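Local coordinates for putative histidinol-phosphate aminotransferase (Erwinia carotovora atroseptica, PDB 3LY1), which binds pyridoxal 5'-phosphate and probably works as a transaminase of the histidinol-phosphate aminotransferase type, at residues N24-M30 and K213-M217; A38-K44 and F246-A251; I129-K133 and V162-W166; P142-V148 and N173-D179. All coordinates share one frame; numbering follows the deposited sequence. Where two conformers were deposited one is given.

Contact 1 of 4, residues N24-M30 and K213-M217. With PLP (pyridoxal-5'-phosphate), chain E; EDO (1,2-ethanediol), chain H.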
loop_
_atom_site.group_PDB
_atom_site.type_symbol
_atom_site.label_atom_id
_atom_site.label_comp_id
_atom_site.label_asym_id
_atom_site.label_seq_id
_atom_site.Cartn_x
_atom_site.Cartn_y
_atom_site.Cartn_z
ATOM N N ASN A 24 -3.565 4.424 19.294
ATOM C CA ASN A 24 -3.963 5.778 18.897
ATOM C C ASN A 24 -5.006 5.826 17.789
ATOM O O ASN A 24 -5.057 6.779 16.983
ATOM C CB ASN A 24 -2.744 6.638 18.489
ATOM C CG ASN A 24 -1.705 6.797 19.596
ATOM O OD1 ASN A 24 -0.492 7.102 19.324
ATOM N ND2 ASN A 24 -2.132 6.595 20.826
ATOM N N GLU A 25 -5.836 4.797 17.727
ATOM C CA GLU A 25 -6.931 4.768 16.769
ATOM C C GLU A 25 -8.008 5.685 17.298
ATOM O O GLU A 25 -8.150 5.847 18.510
ATOM C CB GLU A 25 -7.453 3.331 16.586
ATOM C CG GLU A 25 -6.324 2.357 16.163
ATOM C CD GLU A 25 -6.588 0.897 16.525
ATOM O OE1 GLU A 25 -7.044 0.613 17.663
ATOM O OE2 GLU A 25 -6.295 0.023 15.674
ATOM N N ASN A 26 -8.783 6.287 16.400
ATOM C CA ASN A 26 -9.910 7.112 16.777
ATOM C C ASN A 26 -10.983 6.114 17.211
ATOM O O ASN A 26 -11.200 5.142 16.476
ATOM C CB ASN A 26 -10.396 7.911 15.568
ATOM C CG ASN A 26 -11.350 9.029 15.927
ATOM O OD1 ASN A 26 -12.303 8.847 16.715
ATOM N ND2 ASN A 26 -11.141 10.189 15.313
ATOM N N PRO A 27 -11.578 6.298 18.424
ATOM C CA PRO A 27 -12.567 5.363 18.998
ATOM C C PRO A 27 -13.965 5.564 18.423
ATOM O O PRO A 27 -14.863 4.729 18.643
ATOM C CB PRO A 27 -12.559 5.718 20.490
ATOM C CG PRO A 27 -12.269 7.202 20.496
ATOM C CD PRO A 27 -11.255 7.384 19.375
ATOM N N LEU A 28 -14.123 6.659 17.689
ATOM C CA LEU A 28 -15.297 6.916 16.917
ATOM C C LEU A 28 -15.270 6.144 15.609
ATOM O O LEU A 28 -14.218 5.959 14.996
ATOM C CB LEU A 28 -15.377 8.401 16.596
ATOM C CG LEU A 28 -15.515 9.336 17.791
ATOM C CD1 LEU A 28 -15.664 10.766 17.298
ATOM C CD2 LEU A 28 -16.713 8.900 18.619
ATOM N N GLY A 29 -16.437 5.706 15.158
ATOM C CA GLY A 29 -16.522 5.264 13.789
ATOM C C GLY A 29 -15.983 6.388 12.928
ATOM O O GLY A 29 -15.945 7.543 13.350
HETATM N N MSE A 30 -15.530 6.038 11.734
HETATM C CA MSE A 30 -15.452 6.966 10.623
HETATM C C MSE A 30 -16.746 7.798 10.457
HETATM O O MSE A 30 -17.834 7.355 10.827
HETATM C CB MSE A 30 -15.311 6.071 9.393
HETATM C CG MSE A 30 -14.740 6.640 8.196
HETATM SE SE MSE A 30 -14.720 5.204 6.849
HETATM C CE MSE A 30 -13.721 3.912 7.903
ATOM N N LYS A 213 -6.275 9.220 11.741
ATOM C CA LYS A 213 -6.441 9.753 13.113
ATOM C C LYS A 213 -7.690 10.629 13.244
ATOM O O LYS A 213 -8.758 10.089 13.486
ATOM C CB LYS A 213 -5.162 10.428 13.598
ATOM C CG LYS A 213 -3.865 9.578 13.389
ATOM C CD LYS A 213 -3.821 8.271 14.166
ATOM C CE LYS A 213 -2.600 7.422 13.840
ATOM N NZ LYS A 213 -2.566 6.143 14.624
ATOM N N ILE A 214 -7.617 11.932 13.014
ATOM C CA ILE A 214 -8.842 12.749 13.143
ATOM C C ILE A 214 -9.960 12.178 12.248
ATOM O O ILE A 214 -11.135 12.133 12.667
ATOM C CB ILE A 214 -8.610 14.265 12.853
ATOM C CG1 ILE A 214 -9.830 15.106 13.270
ATOM C CG2 ILE A 214 -8.295 14.517 11.421
ATOM C CD1 ILE A 214 -9.698 15.765 14.602
ATOM N N HIS A 215 -9.598 11.726 11.036
ATOM C CA HIS A 215 -10.582 11.220 10.088
ATOM C C HIS A 215 -11.013 9.788 10.411
ATOM O O HIS A 215 -11.880 9.252 9.754
ATOM C CB HIS A 215 -10.057 11.292 8.641
ATOM C CG HIS A 215 -9.975 12.688 8.080
ATOM N ND1 HIS A 215 -11.026 13.282 7.429
ATOM C CD2 HIS A 215 -8.963 13.589 8.066
ATOM C CE1 HIS A 215 -10.665 14.488 7.029
ATOM N NE2 HIS A 215 -9.421 14.701 7.406
ATOM N N ALA A 216 -10.385 9.149 11.388
ATOM C CA ALA A 216 -10.860 7.847 11.892
ATOM C C ALA A 216 -10.844 6.707 10.856
ATOM O O ALA A 216 -11.694 5.834 10.896
ATOM C CB ALA A 216 -12.287 7.994 12.512
HETATM N N MSE A 217 -9.844 6.677 9.980
HETATM C CA MSE A 217 -9.804 5.684 8.897
HETATM C C MSE A 217 -8.502 4.875 8.883
HETATM O O MSE A 217 -8.028 4.483 7.796
HETATM C CB MSE A 217 -9.975 6.395 7.548
HETATM C CG MSE A 217 -11.248 7.174 7.399
HETATM SE SE MSE A 217 -11.364 8.331 5.731
HETATM C CE MSE A 217 -10.490 7.247 4.698
HETATM N N1 PLP E . 3.197 8.847 12.033
HETATM C C2 PLP E . 2.929 8.781 13.385
HETATM C C2A PLP E . 3.527 9.826 14.293
HETATM C C3 PLP E . 2.144 7.729 13.859
HETATM O O3 PLP E . 1.895 7.652 15.192
HETATM C C4 PLP E . 1.641 6.764 12.959
HETATM C C4A PLP E . 0.685 5.699 13.431
HETATM O O4A PLP E . 1.039 5.071 14.416
HETATM C C5 PLP E . 1.934 6.844 11.592
HETATM C C6 PLP E . 2.736 7.902 11.161
HETATM C C5A PLP E . 1.435 5.829 10.587
HETATM O O4P PLP E . 0.002 5.760 10.467
HETATM P P PLP E . -0.693 5.373 9.083
HETATM O O1P PLP E . 0.146 4.437 8.271
HETATM O O2P PLP E . -0.886 6.719 8.438
HETATM O O3P PLP E . -2.001 4.761 9.560
HETATM C C1 EDO H . -6.293 15.294 5.293
HETATM O O1 EDO H . -5.284 15.785 6.168
HETATM C C2 EDO H . -6.979 16.483 4.641
HETATM O O2 EDO H . -7.954 16.975 5.553
#

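Contact 2 of 4, residues A38-K44 and F246-A251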
loop_
_atom_site.group_PDB
_atom_site.type_symbol
_atom_site.label_atom_id
_atom_site.label_comp_id
_atom_site.label_asym_id
_atom_site.label_seq_id
_atom_site.Cartn_x
_atom_site.Cartn_y
_atom_site.Cartn_z
ATOM N N ALA A 38 -17.489 4.449 1.493
ATOM C CA ALA A 38 -16.633 3.281 1.525
ATOM C C ALA A 38 -17.425 2.018 1.151
ATOM O O ALA A 38 -16.917 1.158 0.423
ATOM C CB ALA A 38 -15.974 3.134 2.918
ATOM N N ARG A 39 -18.636 1.892 1.700
ATOM C CA ARG A 39 -19.502 0.738 1.423
ATOM C C ARG A 39 -19.931 0.712 -0.035
ATOM O O ARG A 39 -19.876 -0.334 -0.660
ATOM C CB ARG A 39 -20.746 0.704 2.327
ATOM C CG ARG A 39 -20.474 0.359 3.794
ATOM C CD ARG A 39 -21.771 0.063 4.582
ATOM N NE ARG A 39 -22.828 1.044 4.277
ATOM C CZ ARG A 39 -23.034 2.202 4.907
ATOM N NH1 ARG A 39 -22.282 2.578 5.949
ATOM N NH2 ARG A 39 -24.020 2.997 4.487
ATOM N N ASP A 40 -20.328 1.864 -0.571
ATOM C CA ASP A 40 -20.744 1.970 -1.962
ATOM C C ASP A 40 -19.602 1.698 -2.976
ATOM O O ASP A 40 -19.870 1.339 -4.132
ATOM C CB ASP A 40 -21.328 3.360 -2.216
ATOM C CG ASP A 40 -22.713 3.581 -1.529
ATOM O OD1 ASP A 40 -23.246 2.663 -0.856
ATOM O OD2 ASP A 40 -23.266 4.699 -1.677
ATOM N N ALA A 41 -18.349 1.891 -2.560
ATOM C CA ALA A 41 -17.209 1.607 -3.433
ATOM C C ALA A 41 -17.020 0.118 -3.686
ATOM O O ALA A 41 -16.348 -0.245 -4.665
ATOM C CB ALA A 41 -15.874 2.200 -2.852
ATOM N N VAL A 42 -17.532 -0.747 -2.807
ATOM C CA VAL A 42 -17.194 -2.193 -2.896
ATOM C C VAL A 42 -17.650 -2.848 -4.209
ATOM O O VAL A 42 -16.886 -3.607 -4.826
ATOM C CB VAL A 42 -17.688 -2.998 -1.674
ATOM C CG1 VAL A 42 -17.511 -4.525 -1.880
ATOM C CG2 VAL A 42 -16.980 -2.506 -0.384
ATOM N N VAL A 43 -18.849 -2.502 -4.666
ATOM C CA VAL A 43 -19.354 -2.975 -5.960
ATOM C C VAL A 43 -18.487 -2.471 -7.129
ATOM O O VAL A 43 -18.422 -3.123 -8.176
ATOM C CB VAL A 43 -20.853 -2.629 -6.182
ATOM C CG1 VAL A 43 -21.060 -1.139 -6.390
ATOM C CG2 VAL A 43 -21.424 -3.446 -7.362
ATOM N N LYS A 44 -17.800 -1.346 -6.936
ATOM C CA LYS A 44 -17.006 -0.752 -7.997
ATOM C C LYS A 44 -15.582 -1.310 -7.989
ATOM O O LYS A 44 -14.878 -1.105 -8.947
ATOM C CB LYS A 44 -16.937 0.776 -7.853
ATOM C CG LYS A 44 -18.303 1.498 -8.006
ATOM C CD LYS A 44 -18.151 3.051 -8.067
ATOM C CE LYS A 44 -17.658 3.657 -6.756
ATOM N NZ LYS A 44 -17.325 5.138 -6.796
ATOM N N PHE A 246 -10.163 1.447 -3.348
ATOM C CA PHE A 246 -11.375 2.171 -3.766
ATOM C C PHE A 246 -12.208 2.686 -2.590
ATOM O O PHE A 246 -12.637 3.816 -2.595
ATOM C CB PHE A 246 -12.257 1.282 -4.650
ATOM C CG PHE A 246 -12.809 1.974 -5.847
ATOM C CD1 PHE A 246 -13.515 3.172 -5.727
ATOM C CD2 PHE A 246 -12.718 1.385 -7.093
ATOM C CE1 PHE A 246 -14.044 3.776 -6.833
ATOM C CE2 PHE A 246 -13.263 1.990 -8.211
ATOM C CZ PHE A 246 -13.909 3.186 -8.085
ATOM N N SER A 247 -12.424 1.867 -1.574
ATOM C CA SER A 247 -13.235 2.315 -0.442
ATOM C C SER A 247 -12.527 3.443 0.300
ATOM O O SER A 247 -13.157 4.404 0.679
ATOM C CB SER A 247 -13.539 1.162 0.529
ATOM O OG SER A 247 -14.271 0.161 -0.141
ATOM N N GLY A 248 -11.224 3.312 0.497
ATOM C CA GLY A 248 -10.449 4.351 1.120
ATOM C C GLY A 248 -10.445 5.669 0.365
ATOM O O GLY A 248 -10.598 6.722 0.990
ATOM N N VAL A 249 -10.293 5.610 -0.963
ATOM C CA VAL A 249 -10.267 6.817 -1.793
ATOM C C VAL A 249 -11.632 7.533 -1.706
ATOM O O VAL A 249 -11.706 8.741 -1.483
ATOM C CB VAL A 249 -9.936 6.514 -3.266
ATOM C CG1 VAL A 249 -10.202 7.726 -4.126
ATOM C CG2 VAL A 249 -8.475 6.033 -3.402
ATOM N N ASP A 250 -12.715 6.786 -1.866
ATOM C CA ASP A 250 -14.053 7.388 -1.799
ATOM C C ASP A 250 -14.403 7.818 -0.358
ATOM O O ASP A 250 -15.123 8.810 -0.153
ATOM C CB ASP A 250 -15.121 6.424 -2.327
ATOM C CG ASP A 250 -15.204 6.375 -3.869
ATOM O OD1 ASP A 250 -14.452 7.100 -4.571
ATOM O OD2 ASP A 250 -16.078 5.631 -4.378
ATOM N N ALA A 251 -13.908 7.090 0.653
ATOM C CA ALA A 251 -14.127 7.549 2.024
ATOM C C ALA A 251 -13.345 8.830 2.282
ATOM O O ALA A 251 -13.848 9.735 2.928
ATOM C CB ALA A 251 -13.819 6.481 3.018
#

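Contact 3 of 4, residues I129-K133 and V162-W166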
loop_
_atom_site.group_PDB
_atom_site.type_symbol
_atom_site.label_atom_id
_atom_site.label_comp_id
_atom_site.label_asym_id
_atom_site.label_seq_id
_atom_site.Cartn_x
_atom_site.Cartn_y
_atom_site.Cartn_z
ATOM N N ILE A 129 15.853 20.988 20.364
ATOM C CA ILE A 129 16.060 21.530 19.017
ATOM C C ILE A 129 17.496 22.007 18.782
ATOM O O ILE A 129 18.079 21.733 17.716
ATOM C CB ILE A 129 15.054 22.635 18.661
ATOM C CG1 ILE A 129 13.662 22.006 18.588
ATOM C CG2 ILE A 129 15.394 23.197 17.265
ATOM C CD1 ILE A 129 13.502 21.066 17.385
ATOM N N GLU A 130 18.092 22.669 19.772
ATOM C CA GLU A 130 19.504 23.075 19.635
ATOM C C GLU A 130 20.438 21.869 19.458
ATOM O O GLU A 130 21.365 21.913 18.635
ATOM C CB GLU A 130 19.966 23.967 20.774
ATOM C CG GLU A 130 19.297 25.352 20.839
ATOM C CD GLU A 130 19.463 26.197 19.548
ATOM O OE1 GLU A 130 20.514 26.106 18.873
ATOM O OE2 GLU A 130 18.529 26.958 19.213
ATOM N N GLY A 131 20.166 20.780 20.161
ATOM C CA GLY A 131 20.939 19.538 19.980
ATOM C C GLY A 131 20.784 18.912 18.598
ATOM O O GLY A 131 21.732 18.426 18.022
ATOM N N LEU A 132 19.572 18.932 18.072
ATOM C CA LEU A 132 19.280 18.425 16.731
ATOM C C LEU A 132 19.968 19.288 15.663
ATOM O O LEU A 132 20.571 18.773 14.725
ATOM C CB LEU A 132 17.761 18.359 16.502
ATOM C CG LEU A 132 16.988 17.379 17.412
ATOM C CD1 LEU A 132 15.541 17.788 17.657
ATOM C CD2 LEU A 132 17.054 15.969 16.869
ATOM N N LYS A 133 19.875 20.603 15.801
ATOM C CA LYS A 133 20.595 21.511 14.910
ATOM C C LYS A 133 22.082 21.232 14.919
ATOM O O LYS A 133 22.682 21.230 13.875
ATOM C CB LYS A 133 20.440 22.948 15.316
ATOM C CG LYS A 133 19.106 23.569 15.121
ATOM C CD LYS A 133 19.238 25.002 15.673
ATOM C CE LYS A 133 17.961 25.784 15.561
ATOM N NZ LYS A 133 18.145 27.192 16.070
ATOM N N VAL A 162 10.412 27.751 16.832
ATOM C CA VAL A 162 11.649 27.016 17.062
ATOM C C VAL A 162 12.020 26.185 15.813
ATOM O O VAL A 162 13.169 26.163 15.395
ATOM C CB VAL A 162 11.464 26.145 18.309
ATOM C CG1 VAL A 162 12.547 25.052 18.423
ATOM C CG2 VAL A 162 11.419 27.041 19.526
ATOM N N ILE A 163 11.038 25.554 15.185
ATOM C CA ILE A 163 11.273 24.750 13.951
ATOM C C ILE A 163 11.422 25.563 12.644
ATOM O O ILE A 163 12.371 25.327 11.863
ATOM C CB ILE A 163 10.164 23.686 13.782
ATOM C CG1 ILE A 163 10.265 22.683 14.942
ATOM C CG2 ILE A 163 10.277 22.974 12.428
ATOM C CD1 ILE A 163 9.278 21.508 14.914
ATOM N N GLU A 164 10.508 26.488 12.398
ATOM C CA GLU A 164 10.493 27.236 11.122
ATOM C C GLU A 164 11.805 27.964 10.778
ATOM O O GLU A 164 12.247 27.878 9.628
ATOM C CB GLU A 164 9.309 28.196 11.015
ATOM C CG GLU A 164 7.960 27.511 10.947
ATOM C CD GLU A 164 6.768 28.475 11.020
ATOM O OE1 GLU A 164 6.980 29.712 11.134
ATOM O OE2 GLU A 164 5.605 27.997 10.966
ATOM N N PRO A 165 12.438 28.661 11.744
ATOM C CA PRO A 165 13.664 29.360 11.353
ATOM C C PRO A 165 14.812 28.433 11.075
ATOM O O PRO A 165 15.678 28.782 10.297
ATOM C CB PRO A 165 14.019 30.219 12.588
ATOM C CG PRO A 165 12.798 30.308 13.376
ATOM C CD PRO A 165 12.042 29.019 13.110
ATOM N N TRP A 166 14.851 27.284 11.740
ATOM C CA TRP A 166 15.852 26.268 11.403
ATOM C C TRP A 166 15.691 25.807 9.952
ATOM O O TRP A 166 16.662 25.799 9.187
ATOM C CB TRP A 166 15.735 25.087 12.353
ATOM C CG TRP A 166 16.754 23.990 12.146
ATOM C CD1 TRP A 166 17.977 24.082 11.536
ATOM C CD2 TRP A 166 16.636 22.643 12.599
ATOM N NE1 TRP A 166 18.616 22.864 11.574
ATOM C CE2 TRP A 166 17.815 21.966 12.227
ATOM C CE3 TRP A 166 15.650 21.949 13.300
ATOM C CZ2 TRP A 166 18.036 20.630 12.541
ATOM C CZ3 TRP A 166 15.865 20.615 13.596
ATOM C CH2 TRP A 166 17.043 19.972 13.214
HETATM O O HOH W 1 21.605 22.613 11.585
HETATM O O HOH W 2 15.345 27.446 15.895
#

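Contact 4 of 4, residues P142-V148 and N173-D179. With PLP (pyridoxal-5'-phosphate), chain E.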
loop_
_atom_site.group_PDB
_atom_site.type_symbol
_atom_site.label_atom_id
_atom_site.label_comp_id
_atom_site.label_asym_id
_atom_site.label_seq_id
_atom_site.Cartn_x
_atom_site.Cartn_y
_atom_site.Cartn_z
ATOM N N PRO A 142 25.198 14.254 4.084
ATOM C CA PRO A 142 23.780 14.505 4.069
ATOM C C PRO A 142 23.072 14.035 5.363
ATOM O O PRO A 142 23.460 13.035 5.980
ATOM C CB PRO A 142 23.276 13.714 2.849
ATOM C CG PRO A 142 24.412 12.945 2.331
ATOM C CD PRO A 142 25.616 13.226 3.115
ATOM N N SER A 143 22.048 14.777 5.763
ATOM C CA SER A 143 21.269 14.455 6.957
ATOM C C SER A 143 19.802 14.452 6.582
ATOM O O SER A 143 19.370 15.298 5.803
ATOM C CB SER A 143 21.437 15.506 8.070
ATOM O OG SER A 143 22.754 15.586 8.541
ATOM N N ILE A 144 19.043 13.519 7.162
ATOM C CA ILE A 144 17.572 13.585 7.144
ATOM C C ILE A 144 17.151 13.831 8.568
ATOM O O ILE A 144 17.622 13.140 9.466
ATOM C CB ILE A 144 16.931 12.255 6.664
ATOM C CG1 ILE A 144 17.456 11.882 5.270
ATOM C CG2 ILE A 144 15.371 12.325 6.698
ATOM C CD1 ILE A 144 16.988 10.516 4.757
ATOM N N VAL A 145 16.263 14.803 8.789
ATOM C CA VAL A 145 15.801 15.154 10.128
ATOM C C VAL A 145 14.334 14.746 10.149
ATOM O O VAL A 145 13.600 15.146 9.265
ATOM C CB VAL A 145 15.915 16.670 10.427
ATOM C CG1 VAL A 145 15.387 16.965 11.871
ATOM C CG2 VAL A 145 17.349 17.181 10.225
ATOM N N TYR A 146 13.921 13.930 11.122
ATOM C CA TYR A 146 12.526 13.459 11.215
ATOM C C TYR A 146 11.902 14.014 12.495
ATOM O O TYR A 146 12.325 13.640 13.594
ATOM C CB TYR A 146 12.486 11.925 11.150
ATOM C CG TYR A 146 11.133 11.274 11.348
ATOM C CD1 TYR A 146 10.065 11.566 10.502
ATOM C CD2 TYR A 146 10.922 10.361 12.373
ATOM C CE1 TYR A 146 8.837 10.992 10.665
ATOM C CE2 TYR A 146 9.679 9.735 12.533
ATOM C CZ TYR A 146 8.635 10.082 11.685
ATOM O OH TYR A 146 7.383 9.533 11.829
ATOM N N LEU A 147 10.914 14.896 12.310
ATOM C CA LEU A 147 10.286 15.681 13.358
ATOM C C LEU A 147 8.799 15.353 13.376
ATOM O O LEU A 147 8.077 15.665 12.450
ATOM C CB LEU A 147 10.469 17.173 13.105
ATOM C CG LEU A 147 11.889 17.748 13.015
ATOM C CD1 LEU A 147 11.810 19.257 12.679
ATOM C CD2 LEU A 147 12.707 17.493 14.300
ATOM N N VAL A 148 8.386 14.662 14.415
ATOM C CA VAL A 148 6.981 14.329 14.632
ATOM C C VAL A 148 6.378 15.377 15.535
ATOM O O VAL A 148 6.914 15.657 16.640
ATOM C CB VAL A 148 6.846 12.888 15.213
ATOM C CG1 VAL A 148 5.337 12.514 15.309
ATOM C CG2 VAL A 148 7.647 11.890 14.336
ATOM N N ASN A 173 22.620 20.279 2.628
ATOM C CA ASN A 173 22.486 18.844 2.493
ATOM C C ASN A 173 21.541 18.208 3.506
ATOM O O ASN A 173 21.866 17.140 4.039
ATOM C CB ASN A 173 23.848 18.211 2.714
ATOM C CG ASN A 173 24.475 17.817 1.485
ATOM O OD1 ASN A 173 24.128 16.774 0.917
ATOM N ND2 ASN A 173 25.426 18.628 1.027
ATOM N N THR A 174 20.426 18.881 3.797
ATOM C CA THR A 174 19.511 18.450 4.843
ATOM C C THR A 174 18.069 18.471 4.340
ATOM O O THR A 174 17.620 19.467 3.795
ATOM C CB THR A 174 19.683 19.341 6.114
ATOM O OG1 THR A 174 21.060 19.271 6.550
ATOM C CG2 THR A 174 18.757 18.886 7.252
HETATM N N MSE A 175 17.384 17.345 4.507
HETATM C CA MSE A 175 15.954 17.218 4.203
HETATM C C MSE A 175 15.211 17.031 5.518
HETATM O O MSE A 175 15.621 16.196 6.351
HETATM C CB MSE A 175 15.723 16.016 3.286
HETATM C CG MSE A 175 14.278 15.643 3.043
HETATM SE SE MSE A 175 13.362 17.128 2.175
HETATM C CE MSE A 175 13.834 16.898 0.369
ATOM N N PHE A 176 14.118 17.780 5.694
ATOM C CA PHE A 176 13.305 17.726 6.885
ATOM C C PHE A 176 12.060 16.945 6.524
ATOM O O PHE A 176 11.390 17.268 5.548
ATOM C CB PHE A 176 12.902 19.132 7.357
ATOM C CG PHE A 176 14.020 19.917 7.925
ATOM C CD1 PHE A 176 14.859 20.648 7.098
ATOM C CD2 PHE A 176 14.267 19.892 9.298
ATOM C CE1 PHE A 176 15.960 21.340 7.636
ATOM C CE2 PHE A 176 15.346 20.585 9.839
ATOM C CZ PHE A 176 16.207 21.283 9.023
ATOM N N ILE A 177 11.763 15.907 7.290
ATOM C CA ILE A 177 10.484 15.216 7.216
ATOM C C ILE A 177 9.690 15.617 8.460
ATOM O O ILE A 177 10.104 15.346 9.588
ATOM C CB ILE A 177 10.648 13.685 7.205
ATOM C CG1 ILE A 177 11.505 13.187 6.026
ATOM C CG2 ILE A 177 9.266 12.983 7.211
ATOM C CD1 ILE A 177 11.994 11.729 6.185
ATOM N N VAL A 178 8.528 16.235 8.255
ATOM C CA VAL A 178 7.694 16.700 9.335
ATOM C C VAL A 178 6.393 15.912 9.303
ATOM O O VAL A 178 5.664 15.949 8.308
ATOM C CB VAL A 178 7.381 18.241 9.256
ATOM C CG1 VAL A 178 6.674 18.718 10.513
ATOM C CG2 VAL A 178 8.670 19.074 8.998
ATOM N N ASP A 179 6.138 15.175 10.388
ATOM C CA ASP A 179 5.059 14.190 10.470
ATOM C C ASP A 179 3.960 14.768 11.334
ATOM O O ASP A 179 4.084 14.827 12.555
ATOM C CB ASP A 179 5.630 12.845 11.004
ATOM C CG ASP A 179 4.608 11.712 11.044
ATOM O OD1 ASP A 179 3.356 11.994 10.982
ATOM O OD2 ASP A 179 5.075 10.514 11.171
HETATM N N1 PLP E . 3.197 8.847 12.033
HETATM C C2 PLP E . 2.929 8.781 13.385
HETATM C C2A PLP E . 3.527 9.826 14.293
HETATM C C3 PLP E . 2.144 7.729 13.859
HETATM O O3 PLP E . 1.895 7.652 15.192
HETATM C C4 PLP E . 1.641 6.764 12.959
HETATM C C4A PLP E . 0.685 5.699 13.431
HETATM O O4A PLP E . 1.039 5.071 14.416
HETATM C C5 PLP E . 1.934 6.844 11.592
HETATM C C6 PLP E . 2.736 7.902 11.161
HETATM C C5A PLP E . 1.435 5.829 10.587
HETATM O O4P PLP E . 0.002 5.760 10.467
HETATM P P PLP E . -0.693 5.373 9.083
HETATM O O1P PLP E . 0.146 4.437 8.271
HETATM O O2P PLP E . -0.886 6.719 8.438
HETATM O O3P PLP E . -2.001 4.761 9.560
#

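Contact 1 of 4, residues N24-M30 and K213-M217
Neither N24-M30 nor K213-M217 forms a regular helix or strand, and the two backbones come nearest at M30 and A216, whose CA atoms lie 4.8 Å apart. Two turns meet here beside the cofactor: an Asx turn, in which N26 OD1 accepts from the backbone N of L28, and a type I beta turn from K213 to A216. The side chain of N26 joins them. A chi1 of -167° swings its amide away from its own backbone N and across the gap, where ND2 donates to K213 O at 3.0 Å, an almost straight bond with the acceptor in the amide plane. The same oxygen closes the beta turn by accepting from A216 N, and the two donors arrive from opposite faces of its carbonyl plane. ND2 is also bonded to S265. The A216 methyl packs against the root of this side chain, CB 3.6 Å from N26 CB. K213, a pyridoxal phosphate site residue, has NZ 3.5 Å from PLP C4A, weakly bonded to N24 O and hydrogen-bonded to Y48 of the second subunit. At the far end the selenomethionines M30 and M217 cross at about a right angle, with M30 CG 3.6 Å from M217 CG.

Contact 2 of 4, residues A38-K44 and F246-A251
Helix 246-255 packs here against residues 38-44 of the helix 32-40 region, in a part of the chain that also meets the second subunit. Small residues bring the backbones close: the CA atoms of A38 and S247 are only 4.0 Å apart. S247 OG, placed beside its own backbone N by chi1 of -61°, donates to A38 O at 2.9 Å, while A38 CB rests on A251 CB. One turn on, A41 points its methyl at the other helix and sets CB 3.6 Å from both S247 CA and F246 O. K44 finishes the row with two different grips. Its CB stands over one face of the F246 ring, offset toward the rim, in a CH-pi contact 4.1 Å from the ring centroid. Beyond that, the chain bends at chi3 (-67°) and carries NZ past F246 CE1 to a salt bridge with D250 OD2 at 2.8 Å, using the syn lone pair of the carboxylate. A38 and V42 also pack on V42 and A38 of the second subunit, respectively. The arrangement is close helix packing through small residues at a subunit interface, consistent with the dimers formed by pyridoxal-phosphate-dependent aminotransferases of this family.

Contact 3 of 4, residues I129-K133 and V162-W166
The indole of W166 is the largest bump between two helices that run nearly parallel, their segment axes 11.3 Å apart and crossing at -20°. A chi1 of -178° extends the ring system across the gap, where it lies against a shallow surface made by I129, L132 and K133. K133 lies over one face: CG sits above the centre of the five-membered ring, 3.5 Å from its centroid, and the extended lysine chain slides past in the opposite direction. L132 and I129 meet the six-membered end obliquely, with CH2 3.7 Å from L132 CB. At the other end of the contact V162 CG1 presses tightly on I129 CG1, at 3.2 Å. Two waters bridge the helices, one from W166 NE1 to K133 O and another from K133 NZ to V162 O; K133 NZ also forms a salt bridge with E130. Helices 129-137 and 160-168 lie side by side on the central sheet, L132 resting on strand 94-98, I163 and W166 on strand 143-148, and W166 meeting F176 edge-to-face.

Contact 4 of 4, residues P142-V148 and N173-D179
P142 lies alongside N173 where two neighbouring parallel strands begin, and from S143 onward the backbones are joined in register. S143 N donates to N173 O and S143 O accepts from M175 N; V145 and L147 repeat the pattern, each bonding through both N and O to residues of 174-179. I144 turns to the opposite side of the sheet from S143, and its CG2 meets I177 CD1 closely, at 3.5 Å. V145 returns to the first side, its CG2 against T174 CG2 and its CB 3.8 Å from F176 CD2. A chi1 of 175° slants the Y146 ring obliquely toward the C-terminal end of the strands; it takes I177 CG2 at its edge, 3.7 Å from CD1, and brings OH to D179 OD2 at 2.6 Å. L147 CD1 approaches the edge of the F176 ring. V148 CG1 ends the strand 3.4 Å from PLP C2A. D179 OD2 receives the tyrosine hydroxyl on its anti lone pair and also accepts from PLP N1 at 2.7 Å, while OD1 is bonded to A181 N. A carboxylate held by these bonds and facing the pyridine nitrogen is consistent with a protonated cofactor ring, as in related aminotransferases, where this favours electron withdrawal.

Two of the four contacts, 1 and 4, meet at PLP; contact 2 lies with contact 1, and contact 3 backs contact 4. Contacts 3 and 4 have centres 11 Å apart: contact 4 joins the two strands of a beta-alpha-beta unit, and contact 3 packs its helix 160-168 against helix 129-137. They cross along the chain and touch through W166 and F176. Contacts 1 and 2 also cross; their centres lie 17 Å apart, they touch through M217 and A251, and both meet the second subunit. Contacts 3 and 4 are nested within the loops closed by contacts 1 and 2. Contacts 1 and 4, about 8 Å apart at their nearest atoms, approach PLP with K213 and with D179 of the central sheet.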